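Local coordinates for protein MymaA.19257.a.B3 (Mycobacterium marinum, PDB 6Q10) that is of unknown function but, as a membrane-associated Rv2700 ortholog whose soluble part carries a LytR_C domain, probably acts at the mycobacterial cell envelope, at residues I78-A83 with T98-D103. Residues are numbered along the deposited sequence; the frame is centred on the assembly and turned at random.
Sequences IRFGTA and TELFND. With EDO (1,2-ethanediol), chain B.
Strands 76-80 and 99-102, the two strands of a beta-alpha-beta unit in the LytR_C domain, pair here in parallel, segments 78-80 and 99-102 running 14° apart. Three backbone hydrogen bonds join the strands: Ile78 N gives to Glu99 O, Phe101 N to Ile78 O (2.9 Å) and Phe80 N to Phe101 O; Asp103 N, just after the second strand, gives a fourth to Phe80 O (2.8 Å). Ile78, Phe80, Leu100 and Asn102 share one face of the sheet. Ile78 and Leu100 lie side by side and point the same way, with Ile78 CB 3.9 Å from Leu100 CD2, while Ile78 CD1 reaches back to Thr98 OG1 at 3.2 Å, a hydroxyl hydrogen-bonded to Ala95 O. The Phe80 ring is swung across to the neighbouring strand because CG sits between the backbone N and carbonyl carbon (chi1 55°). One ring face takes Phe101 O, offset toward the rim and 3.3 Å from CD2, and the ring edge meets Leu100 CB. From the last residue of its strand, Asn102 ND2 donates to Thr82 OG1, just beyond strand 76-80 (3.2 Å), a bond lying in the amide plane; Asn102 OD1 accepts from Gly104 N, so both ends of the amide are held and its rotation is fixed. On the other face, Arg79 and Phe101 turn their ends away from the pairing, and the Arg79 guanidinium forms a salt bridge with Asp64 and a hydrogen bond with Gln77. A 1,2-ethanediol, probably from crystallisation, accepts a hydrogen bond from Leu100 N (2.9 Å) through O1. Connecting helix 85-94 packs on the Ile78 face through Ala88, Val91 and Trp92, while strands 110-114 and 12-14 flank the pair, next to 76-80 and 99-102 respectively.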
loop_
_atom_site.group_PDB
_atom_site.type_symbol
_atom_site.label_atom_id
_atom_site.label_comp_id
_atom_site.label_asym_id
_atom_site.label_seq_id
_atom_site.Cartn_x
_atom_site.Cartn_y
_atom_site.Cartn_z
ATOM N N ILE A 78 -2.596 5.445 -1.528
ATOM C CA ILE A 78 -1.632 4.665 -2.292
ATOM C C ILE A 78 -1.659 5.204 -3.711
ATOM O O ILE A 78 -2.720 5.214 -4.347
ATOM C CB ILE A 78 -1.945 3.166 -2.261
ATOM C CG1 ILE A 78 -1.928 2.661 -0.819
ATOM C CG2 ILE A 78 -0.899 2.377 -3.085
ATOM C CD1 ILE A 78 -2.451 1.216 -0.677
ATOM N N ARG A 79 -0.521 5.719 -4.173
ATOM C CA ARG A 79 -0.420 6.381 -5.474
ATOM C C ARG A 79 0.461 5.538 -6.385
ATOM O O ARG A 79 1.532 5.077 -5.969
ATOM C CB ARG A 79 0.163 7.782 -5.341
ATOM C CG ARG A 79 -0.541 8.709 -4.359
ATOM C CD ARG A 79 0.251 10.001 -4.266
ATOM N NE ARG A 79 -0.306 10.864 -3.222
ATOM C CZ ARG A 79 0.378 11.796 -2.578
ATOM N NH1 ARG A 79 1.660 12.007 -2.868
ATOM N NH2 ARG A 79 -0.220 12.525 -1.628
ATOM N N PHE A 80 0.015 5.333 -7.621
ATOM C CA PHE A 80 0.705 4.396 -8.510
ATOM C C PHE A 80 0.308 4.704 -9.941
ATOM O O PHE A 80 -0.654 5.428 -10.203
ATOM C CB PHE A 80 0.336 2.942 -8.174
ATOM C CG PHE A 80 -1.143 2.697 -8.187
ATOM C CD1 PHE A 80 -1.767 2.165 -9.297
ATOM C CD2 PHE A 80 -1.912 3.002 -7.076
ATOM C CE1 PHE A 80 -3.133 1.950 -9.308
ATOM C CE2 PHE A 80 -3.283 2.782 -7.081
ATOM C CZ PHE A 80 -3.889 2.266 -8.206
ATOM N N GLY A 81 1.064 4.134 -10.872
ATOM C CA GLY A 81 0.675 4.090 -12.260
ATOM C C GLY A 81 0.258 2.673 -12.630
ATOM O O GLY A 81 0.423 1.733 -11.862
ATOM N N THR A 82 -0.198 2.527 -13.875
ATOM C CA THR A 82 -0.728 1.234 -14.279
ATOM C C THR A 82 0.313 0.129 -14.123
ATOM O O THR A 82 -0.020 -0.989 -13.694
ATOM C CB THR A 82 -1.239 1.323 -15.707
ATOM O OG1 THR A 82 -2.289 2.302 -15.753
ATOM C CG2 THR A 82 -1.783 -0.029 -16.144
ATOM N N ALA A 83 1.580 0.416 -14.436
ATOM C CA ALA A 83 2.619 -0.599 -14.275
ATOM C C ALA A 83 2.814 -1.017 -12.829
ATOM O O ALA A 83 3.383 -2.084 -12.573
ATOM C CB ALA A 83 3.962 -0.099 -14.827
ATOM N N THR A 98 -6.641 3.057 3.113
ATOM C CA THR A 98 -6.142 4.170 2.316
ATOM C C THR A 98 -6.946 4.306 1.018
ATOM O O THR A 98 -7.638 3.376 0.587
ATOM C CB THR A 98 -4.663 3.993 1.998
ATOM O OG1 THR A 98 -4.469 2.741 1.332
ATOM C CG2 THR A 98 -3.822 4.066 3.281
ATOM N N GLU A 99 -6.877 5.502 0.424
ATOM C CA GLU A 99 -7.514 5.808 -0.852
ATOM C C GLU A 99 -6.522 5.527 -1.971
ATOM O O GLU A 99 -5.338 5.863 -1.860
ATOM C CB GLU A 99 -7.962 7.274 -0.904
ATOM C CG GLU A 99 -8.924 7.606 0.206
ATOM C CD GLU A 99 -9.732 8.839 -0.101
ATOM O OE1 GLU A 99 -9.296 9.632 -0.961
ATOM O OE2 GLU A 99 -10.813 9.000 0.510
ATOM N N LEU A 100 -7.014 4.926 -3.056
ATOM C CA LEU A 100 -6.181 4.521 -4.195
ATOM C C LEU A 100 -6.257 5.547 -5.317
ATOM O O LEU A 100 -7.355 5.876 -5.771
ATOM C CB LEU A 100 -6.666 3.172 -4.742
ATOM C CG LEU A 100 -6.764 2.033 -3.733
ATOM C CD1 LEU A 100 -7.495 0.848 -4.357
ATOM C CD2 LEU A 100 -5.379 1.653 -3.278
ATOM N N PHE A 101 -5.084 5.969 -5.830
ATOM C CA PHE A 101 -5.011 6.909 -6.947
ATOM C C PHE A 101 -4.040 6.410 -8.002
ATOM O O PHE A 101 -2.878 6.147 -7.693
ATOM C CB PHE A 101 -4.570 8.294 -6.458
ATOM C CG PHE A 101 -5.646 9.004 -5.688
ATOM C CD1 PHE A 101 -6.630 9.727 -6.341
ATOM C CD2 PHE A 101 -5.697 8.879 -4.304
ATOM C CE1 PHE A 101 -7.623 10.362 -5.622
ATOM C CE2 PHE A 101 -6.692 9.529 -3.585
ATOM C CZ PHE A 101 -7.657 10.240 -4.253
ATOM N N ASN A 102 -4.498 6.360 -9.254
ATOM C CA ASN A 102 -3.605 6.132 -10.388
ATOM C C ASN A 102 -3.212 7.498 -10.927
ATOM O O ASN A 102 -4.039 8.202 -11.518
ATOM C CB ASN A 102 -4.290 5.283 -11.455
ATOM C CG ASN A 102 -3.369 4.951 -12.616
ATOM O OD1 ASN A 102 -2.534 5.756 -12.997
ATOM N ND2 ASN A 102 -3.528 3.750 -13.188
ATOM N N ASP A 103 -1.971 7.899 -10.682
ATOM C CA ASP A 103 -1.536 9.245 -11.028
ATOM C C ASP A 103 -0.839 9.295 -12.375
ATOM O O ASP A 103 -0.299 10.333 -12.740
ATOM C CB ASP A 103 -0.663 9.837 -9.912
ATOM C CG ASP A 103 0.701 9.160 -9.770
ATOM O OD1 ASP A 103 1.028 8.193 -10.504
ATOM O OD2 ASP A 103 1.465 9.630 -8.903
HETATM C C1 EDO B . -10.529 3.099 -3.036
HETATM O O1 EDO B . -9.753 4.205 -3.542
HETATM C C2 EDO B . -10.456 3.021 -1.517
HETATM O O2 EDO B . -10.893 4.255 -0.939
#